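Local coordinates for protein L-ribulose 3-epimerase (Methylomonas sp. DH-1, PDB 7CJ7) that catalyses the manganese-dependent epimerisation of ketoses at C3, with its highest activity toward L-ribulose, and works as a homodimer built on TIM barrels, at residues E8-W16 with A32-A43; L207-G218 with I237-F248. All blocks are in the same frame, centred on the assembly; numbering follows the deposited sequence.

Contact 1: residues E8-W16 with A32-A43; sequences EYGGHALVW and AARAGYDYIEIA. With SOL (L-sorbose), chain C.
The ring of Y39 lies flat against the backbone of G10, whose CA sits 3.4 Å from the ring centroid and almost on its normal, a CH-pi contact over the centre of the face. CG of Y39 stands between its own backbone N and carbonyl carbon (chi1 69°), which swings the ring across to the neighbouring strand; a side chain on G10 would collide with it. The side chain of E8 crosses this ring at about a right angle, its CG 3.9 Å from Y39 CE2, while its carboxylate, still beside the ring, is held by R65 and H67. Y9 and D38 run side by side in the same direction, and Y9 N donates an almost straight bond of 2.9 Å to the anti lone pair of D38 OD2. Y9 O in turn accepts from D38 N and, at greater length, Y39 N. They lead into the parallel pairing of strands 8-12 and 39-43, the first beta-alpha-beta unit of the TIM barrel, continued by E41 N to G11 O at 2.9 Å. Beyond G11, on the helix side, W16 directs its edge at the face of Y37 in an offset edge-to-face pair, planes 85° apart, and A32 N lies over one face of the indole. At the mouth of the barrel the imidazole of H12 meets E41 OE2 at its edge, CD2 to OE2 3.3 Å, with the carboxylate plane turned 81° from the ring; E41 OE2 is hydrogen-bonded to S69, and OE1 to Y209, T244 and H211. L14 N donates to H12 ND1, and H12 NE2 makes a nearly linear 2.8 Å hydrogen bond with O6 of L-sorbose.

Contact 2: residues L207-G218 with I237-F248; sequences LGYVHIGESHRG and IDYRGPITFESF. With MN (manganese (II) ion), chain D; SOL (L-sorbose), chain C.
R217 O is gripped by two donors from the facing segment: S247 OG at 2.6 Å and F248 N at 3.1 Å. This double hold ties the loop after strand 207-212 to the chain leaving strand 242-245, where the R217 guanidinium lies with F248 CE2 over the centre of one face. A bend at chi3 (85°) turns its nitrogens to the sugar: NH1 and NH2 both donate to O1 of L-sorbose, and NH2 also to O2. Between R217 and E246, water 2 links NE to the backbone O of E246. E246, its chain extended beyond CG, brings OE2 to 2.1 Å from manganese, and H211 ND1 binds the metal at 2.2 Å from a ring turned 77° against that carboxylate. Further back, the H211 ring runs alongside T244, CD2 to CB 3.5 Å, and its NE2 is held by E41.

Parallel pairing joins the strands, with I212 N to T244 O almost straight at 174°. Toward their N-terminal ends, P242 CB sits over the face of the Y209 ring, while V210 CG2 packs over the face of Y239, 4.0 Å from its centroid. L207 CG meets the same ring at CE1, and Y239 OH donates to P242 O at 2.7 Å. An alanine at Y239 would remove the ring and hydroxyl, and would probably leave a gap beside L207 and V210 and deprive P242 O of this donor. D185 and E152 complete the manganese site, and L-sorbose chelates the ion through O2 and O3: a metal-dependent ketose epimerase centre at the C-terminal ends of TIM-barrel strands, in which E246 is probably a proton donor/acceptor.

How the contacts relate
The two contacts open and close one barrel: contact 1 pairs the first and second strands and contact 2 the seventh and eighth, in series along the chain with their centres 12 Å apart. Strands 242-245 and 8-12 are neighbours, so the last strand meets the first and the eight-stranded parallel sheet closes between the contacts. Inside the barrel they are joined by probable hydrogen bonds, Y39 OH to T244 OG1 at 2.6 Å and E41 OE1 to Y209 OH at 2.7 Å. Both reach L-sorbose, contact 1 at its O6 end and contact 2 at the O1 end and the metal, so chain regions far apart in sequence form one pocket.

Contact 1: residues E8-W16 with A32-A43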
loop_
_atom_site.group_PDB
_atom_site.type_symbol
_atom_site.label_atom_id
_atom_site.label_comp_id
_atom_site.label_asym_id
_atom_site.label_seq_id
_atom_site.Cartn_x
_atom_site.Cartn_y
_atom_site.Cartn_z
ATOM N N GLU A 8 -8.360 11.802 23.914
ATOM C CA GLU A 8 -8.515 13.142 23.295
ATOM C C GLU A 8 -8.464 12.946 21.786
ATOM O O GLU A 8 -7.838 11.974 21.339
ATOM C CB GLU A 8 -7.455 14.122 23.794
ATOM C CG GLU A 8 -6.041 13.562 23.807
ATOM C CD GLU A 8 -5.001 14.577 24.266
ATOM O OE1 GLU A 8 -3.840 14.202 24.456
ATOM O OE2 GLU A 8 -5.359 15.749 24.424
ATOM N N TYR A 9 -9.134 13.834 21.054
ATOM C CA TYR A 9 -9.312 13.738 19.592
ATOM C C TYR A 9 -8.541 14.862 18.910
ATOM O O TYR A 9 -8.619 16.036 19.324
ATOM C CB TYR A 9 -10.796 13.765 19.246
ATOM C CG TYR A 9 -11.590 12.728 19.994
ATOM C CD1 TYR A 9 -11.798 11.465 19.469
ATOM C CD2 TYR A 9 -12.065 12.990 21.263
ATOM C CE1 TYR A 9 -12.515 10.511 20.166
ATOM C CE2 TYR A 9 -12.781 12.047 21.976
ATOM C CZ TYR A 9 -13.019 10.806 21.419
ATOM O OH TYR A 9 -13.723 9.879 22.135
ATOM N N GLY A 10 -7.833 14.498 17.850
ATOM C CA GLY A 10 -6.926 15.418 17.154
ATOM C C GLY A 10 -7.051 15.307 15.656
ATOM O O GLY A 10 -7.609 14.293 15.155
ATOM N N GLY A 11 -6.599 16.352 14.968
ATOM C CA GLY A 11 -6.503 16.400 13.505
ATOM C C GLY A 11 -5.058 16.549 13.085
ATOM O O GLY A 11 -4.328 17.332 13.713
ATOM N N HIS A 12 -4.636 15.785 12.082
ATOM C CA HIS A 12 -3.294 15.907 11.469
ATOM C C HIS A 12 -3.226 17.230 10.706
ATOM O O HIS A 12 -4.227 17.588 10.065
ATOM C CB HIS A 12 -3.026 14.684 10.592
ATOM C CG HIS A 12 -1.614 14.593 10.136
ATOM N ND1 HIS A 12 -1.187 15.181 8.971
ATOM C CD2 HIS A 12 -0.541 13.974 10.672
ATOM C CE1 HIS A 12 0.099 14.937 8.809
ATOM N NE2 HIS A 12 0.516 14.189 9.834
ATOM N N ALA A 13 -2.090 17.931 10.773
ATOM C CA ALA A 13 -1.908 19.277 10.185
ATOM C C ALA A 13 -2.260 19.265 8.691
ATOM O O ALA A 13 -2.808 20.278 8.211
ATOM C CB ALA A 13 -0.495 19.741 10.423
ATOM N N LEU A 14 -1.980 18.164 7.981
ATOM C CA LEU A 14 -2.107 18.085 6.498
ATOM C C LEU A 14 -3.579 18.065 6.075
ATOM O O LEU A 14 -3.851 18.057 4.850
ATOM C CB LEU A 14 -1.389 16.833 5.993
ATOM C CG LEU A 14 -0.023 17.076 5.355
ATOM C CD1 LEU A 14 -0.181 17.701 3.975
ATOM C CD2 LEU A 14 0.846 17.942 6.251
ATOM N N VAL A 15 -4.495 18.010 7.036
ATOM C CA VAL A 15 -5.943 18.187 6.743
ATOM C C VAL A 15 -6.158 19.644 6.320
ATOM O O VAL A 15 -7.070 19.880 5.511
ATOM C CB VAL A 15 -6.817 17.774 7.935
ATOM C CG1 VAL A 15 -8.241 18.277 7.787
ATOM C CG2 VAL A 15 -6.801 16.265 8.112
ATOM N N TRP A 16 -5.299 20.559 6.784
ATOM C CA TRP A 16 -5.502 22.022 6.629
ATOM C C TRP A 16 -4.357 22.697 5.869
ATOM O O TRP A 16 -4.660 23.608 5.084
ATOM C CB TRP A 16 -5.720 22.690 7.985
ATOM C CG TRP A 16 -7.000 22.309 8.658
ATOM C CD1 TRP A 16 -8.243 22.831 8.438
ATOM C CD2 TRP A 16 -7.148 21.347 9.715
ATOM N NE1 TRP A 16 -9.155 22.248 9.278
ATOM C CE2 TRP A 16 -8.511 21.339 10.077
ATOM C CE3 TRP A 16 -6.261 20.509 10.399
ATOM C CZ2 TRP A 16 -9.008 20.497 11.069
ATOM C CZ3 TRP A 16 -6.756 19.683 11.382
ATOM C CH2 TRP A 16 -8.107 19.687 11.714
ATOM N N ALA A 32 -8.581 23.218 13.226
ATOM C CA ALA A 32 -8.745 22.151 14.239
ATOM C C ALA A 32 -9.638 22.646 15.384
ATOM O O ALA A 32 -10.540 21.894 15.799
ATOM C CB ALA A 32 -7.398 21.698 14.721
ATOM N N ALA A 33 -9.435 23.880 15.858
ATOM C CA ALA A 33 -10.260 24.492 16.930
ATOM C C ALA A 33 -11.714 24.606 16.454
ATOM O O ALA A 33 -12.632 24.230 17.220
ATOM C CB ALA A 33 -9.703 25.841 17.321
ATOM N N ARG A 34 -11.915 25.095 15.229
ATOM C CA ARG A 34 -13.255 25.334 14.621
ATOM C C ARG A 34 -14.047 24.017 14.565
ATOM O O ARG A 34 -15.254 24.028 14.870
ATOM C CB ARG A 34 -13.080 25.936 13.224
ATOM C CG ARG A 34 -14.391 26.259 12.526
ATOM C CD ARG A 34 -14.232 27.402 11.550
ATOM N NE ARG A 34 -13.347 27.055 10.460
ATOM C CZ ARG A 34 -12.114 27.516 10.300
ATOM N NH1 ARG A 34 -11.393 27.103 9.276
ATOM N NH2 ARG A 34 -11.585 28.351 11.170
ATOM N N ALA A 35 -13.396 22.923 14.175
ATOM C CA ALA A 35 -14.013 21.586 14.018
ATOM C C ALA A 35 -14.305 20.939 15.383
ATOM O O ALA A 35 -15.077 19.984 15.411
ATOM C CB ALA A 35 -13.109 20.718 13.186
ATOM N N GLY A 36 -13.677 21.405 16.464
ATOM C CA GLY A 36 -13.943 20.927 17.837
ATOM C C GLY A 36 -12.934 19.879 18.289
ATOM O O GLY A 36 -13.216 19.157 19.257
ATOM N N TYR A 37 -11.784 19.785 17.625
ATOM C CA TYR A 37 -10.685 18.885 18.057
ATOM C C TYR A 37 -10.068 19.412 19.363
ATOM O O TYR A 37 -10.125 20.632 19.642
ATOM C CB TYR A 37 -9.637 18.724 16.956
ATOM C CG TYR A 37 -10.108 17.895 15.791
ATOM C CD1 TYR A 37 -10.001 16.515 15.797
ATOM C CD2 TYR A 37 -10.702 18.489 14.692
ATOM C CE1 TYR A 37 -10.450 15.753 14.734
ATOM C CE2 TYR A 37 -11.139 17.741 13.611
ATOM C CZ TYR A 37 -11.023 16.364 13.636
ATOM O OH TYR A 37 -11.453 15.607 12.582
ATOM N N ASP A 38 -9.513 18.492 20.158
ATOM C CA ASP A 38 -8.771 18.788 21.410
ATOM C C ASP A 38 -7.328 19.192 21.090
ATOM O O ASP A 38 -6.763 20.019 21.829
ATOM C CB ASP A 38 -8.776 17.579 22.343
ATOM C CG ASP A 38 -10.171 17.144 22.734
ATOM O OD1 ASP A 38 -10.927 18.008 23.212
ATOM O OD2 ASP A 38 -10.492 15.956 22.550
ATOM N N TYR A 39 -6.729 18.616 20.051
ATOM C CA TYR A 39 -5.313 18.899 19.711
ATOM C C TYR A 39 -5.123 18.864 18.201
ATOM O O TYR A 39 -5.971 18.331 17.464
ATOM C CB TYR A 39 -4.365 17.924 20.422
ATOM C CG TYR A 39 -4.428 16.495 19.947
ATOM C CD1 TYR A 39 -3.628 16.045 18.915
ATOM C CD2 TYR A 39 -5.305 15.590 20.511
ATOM C CE1 TYR A 39 -3.675 14.731 18.478
ATOM C CE2 TYR A 39 -5.380 14.279 20.071
ATOM C CZ TYR A 39 -4.578 13.848 19.035
ATOM O OH TYR A 39 -4.660 12.559 18.589
ATOM N N ILE A 40 -4.022 19.456 17.765
ATOM C CA ILE A 40 -3.508 19.311 16.375
ATOM C C ILE A 40 -2.236 18.469 16.444
ATOM O O ILE A 40 -1.455 18.628 17.399
ATOM C CB ILE A 40 -3.262 20.685 15.736
ATOM C CG1 ILE A 40 -2.758 20.520 14.301
ATOM C CG2 ILE A 40 -2.307 21.505 16.585
ATOM C CD1 ILE A 40 -3.196 21.596 13.375
ATOM N N GLU A 41 -2.058 17.578 15.472
ATOM C CA GLU A 41 -0.833 16.781 15.336
ATOM C C GLU A 41 0.041 17.475 14.304
ATOM O O GLU A 41 -0.333 17.506 13.131
ATOM C CB GLU A 41 -1.155 15.342 14.953
ATOM C CG GLU A 41 0.067 14.446 14.987
ATOM C CD GLU A 41 -0.280 13.027 14.604
ATOM O OE1 GLU A 41 -1.077 12.404 15.343
ATOM O OE2 GLU A 41 0.203 12.578 13.547
ATOM N N ILE A 42 1.140 18.054 14.758
ATOM C CA ILE A 42 2.075 18.802 13.874
ATOM C C ILE A 42 3.057 17.814 13.252
ATOM O O ILE A 42 3.647 17.038 14.001
ATOM C CB ILE A 42 2.779 19.916 14.669
ATOM C CG1 ILE A 42 1.755 20.880 15.274
ATOM C CG2 ILE A 42 3.790 20.623 13.785
ATOM C CD1 ILE A 42 2.338 21.889 16.238
ATOM N N ALA A 43 3.204 17.850 11.931
ATOM C CA ALA A 43 4.186 17.049 11.168
ATOM C C ALA A 43 5.551 17.742 11.266
ATOM O O ALA A 43 5.668 18.872 10.783
ATOM C CB ALA A 43 3.713 16.919 9.741
HETATM C C1 SOL C . 2.224 7.769 7.147
HETATM O O1 SOL C . 1.597 6.929 6.207
HETATM C C2 SOL C . 1.363 8.000 8.347
HETATM O O2 SOL C . 0.467 7.222 8.626
HETATM C C3 SOL C . 1.600 9.253 9.178
HETATM O O3 SOL C . 1.049 9.115 10.468
HETATM C C4 SOL C . 3.085 9.590 9.267
HETATM O O4 SOL C . 3.777 8.517 9.909
HETATM C C5 SOL C . 3.376 10.880 10.037
HETATM O O5 SOL C . 4.785 11.011 10.222
HETATM C C6 SOL C . 2.858 12.125 9.350
HETATM O O6 SOL C . 3.123 13.285 10.145
#

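Contact 2: residues L207-G218 with I237-F248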
loop_
_atom_site.group_PDB
_atom_site.type_symbol
_atom_site.label_atom_id
_atom_site.label_comp_id
_atom_site.label_asym_id
_atom_site.label_seq_id
_atom_site.Cartn_x
_atom_site.Cartn_y
_atom_site.Cartn_z
ATOM N N LEU A 207 -0.632 -0.026 23.677
ATOM C CA LEU A 207 -1.162 0.855 22.606
ATOM C C LEU A 207 -1.234 2.274 23.166
ATOM O O LEU A 207 -2.035 2.524 24.096
ATOM C CB LEU A 207 -2.536 0.383 22.123
ATOM C CG LEU A 207 -3.133 1.219 20.987
ATOM C CD1 LEU A 207 -2.238 1.202 19.757
ATOM C CD2 LEU A 207 -4.533 0.743 20.619
ATOM N N GLY A 208 -0.395 3.161 22.646
ATOM C CA GLY A 208 -0.254 4.524 23.193
ATOM C C GLY A 208 -0.793 5.600 22.270
ATOM O O GLY A 208 -0.872 6.759 22.720
ATOM N N TYR A 209 -1.131 5.277 21.021
ATOM C CA TYR A 209 -1.533 6.304 20.020
ATOM C C TYR A 209 -2.280 5.632 18.866
ATOM O O TYR A 209 -1.942 4.501 18.478
ATOM C CB TYR A 209 -0.297 7.064 19.519
ATOM C CG TYR A 209 -0.524 8.503 19.119
ATOM C CD1 TYR A 209 -1.098 8.840 17.905
ATOM C CD2 TYR A 209 -0.136 9.543 19.949
ATOM C CE1 TYR A 209 -1.300 10.164 17.542
ATOM C CE2 TYR A 209 -0.328 10.868 19.602
ATOM C CZ TYR A 209 -0.905 11.188 18.387
ATOM O OH TYR A 209 -1.087 12.509 18.031
ATOM N N VAL A 210 -3.268 6.338 18.321
ATOM C CA VAL A 210 -4.157 5.818 17.255
ATOM C C VAL A 210 -4.329 6.878 16.168
ATOM O O VAL A 210 -4.610 8.051 16.499
ATOM C CB VAL A 210 -5.515 5.382 17.826
ATOM C CG1 VAL A 210 -6.525 5.173 16.711
ATOM C CG2 VAL A 210 -5.381 4.148 18.696
ATOM N N HIS A 211 -4.141 6.461 14.919
ATOM C CA HIS A 211 -4.575 7.203 13.714
ATOM C C HIS A 211 -5.805 6.533 13.115
ATOM O O HIS A 211 -5.801 5.289 12.916
ATOM C CB HIS A 211 -3.465 7.308 12.679
ATOM C CG HIS A 211 -2.453 8.344 13.022
ATOM N ND1 HIS A 211 -1.355 8.579 12.226
ATOM C CD2 HIS A 211 -2.368 9.202 14.064
ATOM C CE1 HIS A 211 -0.655 9.575 12.729
ATOM N NE2 HIS A 211 -1.238 9.958 13.877
ATOM N N ILE A 212 -6.790 7.371 12.796
ATOM C CA ILE A 212 -8.026 6.986 12.074
ATOM C C ILE A 212 -7.867 7.501 10.648
ATOM O O ILE A 212 -7.879 8.734 10.451
ATOM C CB ILE A 212 -9.279 7.546 12.765
ATOM C CG1 ILE A 212 -9.369 7.110 14.228
ATOM C CG2 ILE A 212 -10.531 7.188 11.978
ATOM C CD1 ILE A 212 -9.335 5.612 14.428
ATOM N N GLY A 213 -7.660 6.579 9.717
ATOM C CA GLY A 213 -7.585 6.851 8.271
ATOM C C GLY A 213 -8.447 5.875 7.494
ATOM O O GLY A 213 -8.427 4.663 7.806
ATOM N N GLU A 214 -9.190 6.365 6.509
ATOM C CA GLU A 214 -9.974 5.492 5.604
ATOM C C GLU A 214 -8.989 4.727 4.707
ATOM O O GLU A 214 -7.799 5.093 4.645
ATOM C CB GLU A 214 -10.989 6.334 4.826
ATOM C CG GLU A 214 -12.015 5.527 4.045
ATOM C CD GLU A 214 -12.702 4.383 4.782
ATOM O OE1 GLU A 214 -13.846 4.578 5.258
ATOM O OE2 GLU A 214 -12.109 3.279 4.844
ATOM N N SER A 215 -9.460 3.674 4.051
ATOM C CA SER A 215 -8.631 2.780 3.205
ATOM C C SER A 215 -7.890 3.580 2.133
ATOM O O SER A 215 -6.754 3.201 1.800
ATOM C CB SER A 215 -9.476 1.684 2.608
ATOM O OG SER A 215 -10.618 2.216 1.938
ATOM N N HIS A 216 -8.511 4.623 1.579
ATOM C CA HIS A 216 -7.916 5.469 0.510
ATOM C C HIS A 216 -7.426 6.813 1.072
ATOM O O HIS A 216 -6.988 7.656 0.261
ATOM C CB HIS A 216 -8.926 5.663 -0.623
ATOM C CG HIS A 216 -10.288 6.045 -0.160
ATOM N ND1 HIS A 216 -10.491 6.982 0.831
ATOM C CD2 HIS A 216 -11.512 5.638 -0.563
ATOM C CE1 HIS A 216 -11.785 7.137 1.022
ATOM N NE2 HIS A 216 -12.435 6.327 0.175
ATOM N N ARG A 217 -7.529 7.004 2.390
ATOM C CA ARG A 217 -7.046 8.190 3.158
ATOM C C ARG A 217 -7.940 9.413 2.896
ATOM O O ARG A 217 -7.489 10.543 3.191
ATOM C CB ARG A 217 -5.582 8.517 2.842
ATOM C CG ARG A 217 -4.659 7.307 2.758
ATOM C CD ARG A 217 -3.188 7.617 3.051
ATOM N NE ARG A 217 -2.889 7.605 4.482
ATOM C CZ ARG A 217 -1.677 7.487 5.006
ATOM N NH1 ARG A 217 -0.609 7.404 4.232
ATOM N NH2 ARG A 217 -1.534 7.451 6.314
ATOM N N GLY A 218 -9.171 9.200 2.424
ATOM C CA GLY A 218 -10.165 10.272 2.202
ATOM C C GLY A 218 -11.213 10.344 3.305
ATOM O O GLY A 218 -10.883 10.069 4.473
ATOM N N ILE A 237 -10.203 -3.039 25.210
ATOM C CA ILE A 237 -8.990 -2.727 26.024
ATOM C C ILE A 237 -9.157 -1.373 26.737
ATOM O O ILE A 237 -8.173 -0.895 27.321
ATOM C CB ILE A 237 -7.716 -2.766 25.156
ATOM C CG1 ILE A 237 -7.659 -1.613 24.153
ATOM C CG2 ILE A 237 -7.575 -4.113 24.471
ATOM C CD1 ILE A 237 -6.255 -1.277 23.702
ATOM N N ASP A 238 -10.353 -0.780 26.701
ATOM C CA ASP A 238 -10.653 0.563 27.277
ATOM C C ASP A 238 -9.541 1.549 26.909
ATOM O O ASP A 238 -8.972 2.196 27.817
ATOM C CB ASP A 238 -10.792 0.533 28.798
ATOM C CG ASP A 238 -11.265 1.862 29.361
ATOM O OD1 ASP A 238 -12.075 2.532 28.672
ATOM O OD2 ASP A 238 -10.816 2.225 30.473
ATOM N N TYR A 239 -9.239 1.676 25.625
ATOM C CA TYR A 239 -8.174 2.585 25.145
ATOM C C TYR A 239 -8.487 4.027 25.570
ATOM O O TYR A 239 -9.589 4.558 25.237
ATOM C CB TYR A 239 -8.025 2.508 23.628
ATOM C CG TYR A 239 -7.019 3.498 23.102
ATOM C CD1 TYR A 239 -5.667 3.308 23.308
ATOM C CD2 TYR A 239 -7.415 4.637 22.426
ATOM C CE1 TYR A 239 -4.727 4.212 22.846
ATOM C CE2 TYR A 239 -6.488 5.547 21.952
ATOM C CZ TYR A 239 -5.138 5.338 22.159
ATOM O OH TYR A 239 -4.214 6.233 21.702
ATOM N N ARG A 240 -7.534 4.656 26.258
ATOM C CA ARG A 240 -7.629 6.073 26.699
ATOM C C ARG A 240 -6.350 6.798 26.293
ATOM O O ARG A 240 -5.449 6.951 27.115
ATOM C CB ARG A 240 -7.872 6.166 28.208
ATOM C CG ARG A 240 -9.321 5.904 28.585
ATOM C CD ARG A 240 -9.570 6.029 30.078
ATOM N NE ARG A 240 -10.969 5.756 30.359
ATOM C CZ ARG A 240 -11.955 6.629 30.193
ATOM N NH1 ARG A 240 -13.200 6.276 30.462
ATOM N NH2 ARG A 240 -11.695 7.845 29.752
ATOM N N GLY A 241 -6.286 7.215 25.043
ATOM C CA GLY A 241 -5.119 7.929 24.520
ATOM C C GLY A 241 -5.516 8.754 23.309
ATOM O O GLY A 241 -6.680 8.798 22.935
ATOM N N PRO A 242 -4.545 9.433 22.680
ATOM C CA PRO A 242 -4.822 10.243 21.499
ATOM C C PRO A 242 -5.418 9.412 20.355
ATOM O O PRO A 242 -4.986 8.296 20.106
ATOM C CB PRO A 242 -3.455 10.827 21.128
ATOM C CG PRO A 242 -2.685 10.777 22.417
ATOM C CD PRO A 242 -3.148 9.523 23.115
ATOM N N ILE A 243 -6.419 9.987 19.698
ATOM C CA ILE A 243 -6.987 9.472 18.421
ATOM C C ILE A 243 -6.946 10.629 17.426
ATOM O O ILE A 243 -7.667 11.616 17.665
ATOM C CB ILE A 243 -8.421 8.956 18.639
ATOM C CG1 ILE A 243 -8.460 7.862 19.712
ATOM C CG2 ILE A 243 -9.014 8.500 17.314
ATOM C CD1 ILE A 243 -9.860 7.380 20.055
ATOM N N THR A 244 -6.107 10.534 16.397
ATOM C CA THR A 244 -5.927 11.586 15.364
ATOM C C THR A 244 -6.594 11.154 14.062
ATOM O O THR A 244 -6.301 10.046 13.577
ATOM C CB THR A 244 -4.457 11.861 15.031
ATOM O OG1 THR A 244 -3.710 12.134 16.210
ATOM C CG2 THR A 244 -4.291 13.019 14.076
ATOM N N PHE A 245 -7.452 12.010 13.515
ATOM C CA PHE A 245 -7.948 11.867 12.130
ATOM C C PHE A 245 -6.812 12.270 11.191
ATOM O O PHE A 245 -6.244 13.377 11.321
ATOM C CB PHE A 245 -9.202 12.706 11.896
ATOM C CG PHE A 245 -9.576 12.801 10.439
ATOM C CD1 PHE A 245 -9.774 11.658 9.679
ATOM C CD2 PHE A 245 -9.707 14.029 9.822
ATOM C CE1 PHE A 245 -10.097 11.746 8.331
ATOM C CE2 PHE A 245 -10.038 14.116 8.479
ATOM C CZ PHE A 245 -10.243 12.980 7.740
ATOM N N GLU A 246 -6.508 11.381 10.252
ATOM C CA GLU A 246 -5.434 11.572 9.263
ATOM C C GLU A 246 -6.018 11.377 7.864
ATOM O O GLU A 246 -6.732 10.378 7.633
ATOM C CB GLU A 246 -4.287 10.608 9.542
ATOM C CG GLU A 246 -3.103 10.823 8.635
ATOM C CD GLU A 246 -1.844 10.154 9.153
ATOM O OE1 GLU A 246 -0.838 10.860 9.392
ATOM O OE2 GLU A 246 -1.882 8.936 9.324
ATOM N N SER A 247 -5.718 12.300 6.959
ATOM C CA SER A 247 -6.283 12.288 5.590
ATOM C C SER A 247 -5.375 13.081 4.659
ATOM O O SER A 247 -4.883 14.145 5.059
ATOM C CB SER A 247 -7.687 12.845 5.596
ATOM O OG SER A 247 -8.277 12.745 4.319
ATOM N N PHE A 248 -5.189 12.592 3.442
ATOM C CA PHE A 248 -4.333 13.266 2.443
ATOM C C PHE A 248 -5.092 13.380 1.127
ATOM O O PHE A 248 -5.714 12.393 0.673
ATOM C CB PHE A 248 -3.008 12.526 2.285
ATOM C CG PHE A 248 -2.221 12.392 3.560
ATOM C CD1 PHE A 248 -1.416 13.423 4.011
ATOM C CD2 PHE A 248 -2.294 11.232 4.314
ATOM C CE1 PHE A 248 -0.709 13.297 5.197
ATOM C CE2 PHE A 248 -1.588 11.113 5.495
ATOM C CZ PHE A 248 -0.794 12.143 5.933
HETATM MN MN MN D . -0.645 7.591 10.404
HETATM C C1 SOL C . 2.224 7.769 7.147
HETATM O O1 SOL C . 1.597 6.929 6.207
HETATM C C2 SOL C . 1.363 8.000 8.347
HETATM O O2 SOL C . 0.467 7.222 8.626
HETATM C C3 SOL C . 1.600 9.253 9.178
HETATM O O3 SOL C . 1.049 9.115 10.468
HETATM C C4 SOL C . 3.085 9.590 9.267
HETATM O O4 SOL C . 3.777 8.517 9.909
HETATM C C5 SOL C . 3.376 10.880 10.037
HETATM O O5 SOL C . 4.785 11.011 10.222
HETATM C C6 SOL C . 2.858 12.125 9.350
HETATM O O6 SOL C . 3.123 13.285 10.145
HETATM O O HOH W 1 -8.803 9.167 5.952
HETATM O O HOH W 2 -5.090 8.383 6.189
HETATM O O HOH W 3 -3.920 7.309 8.273
#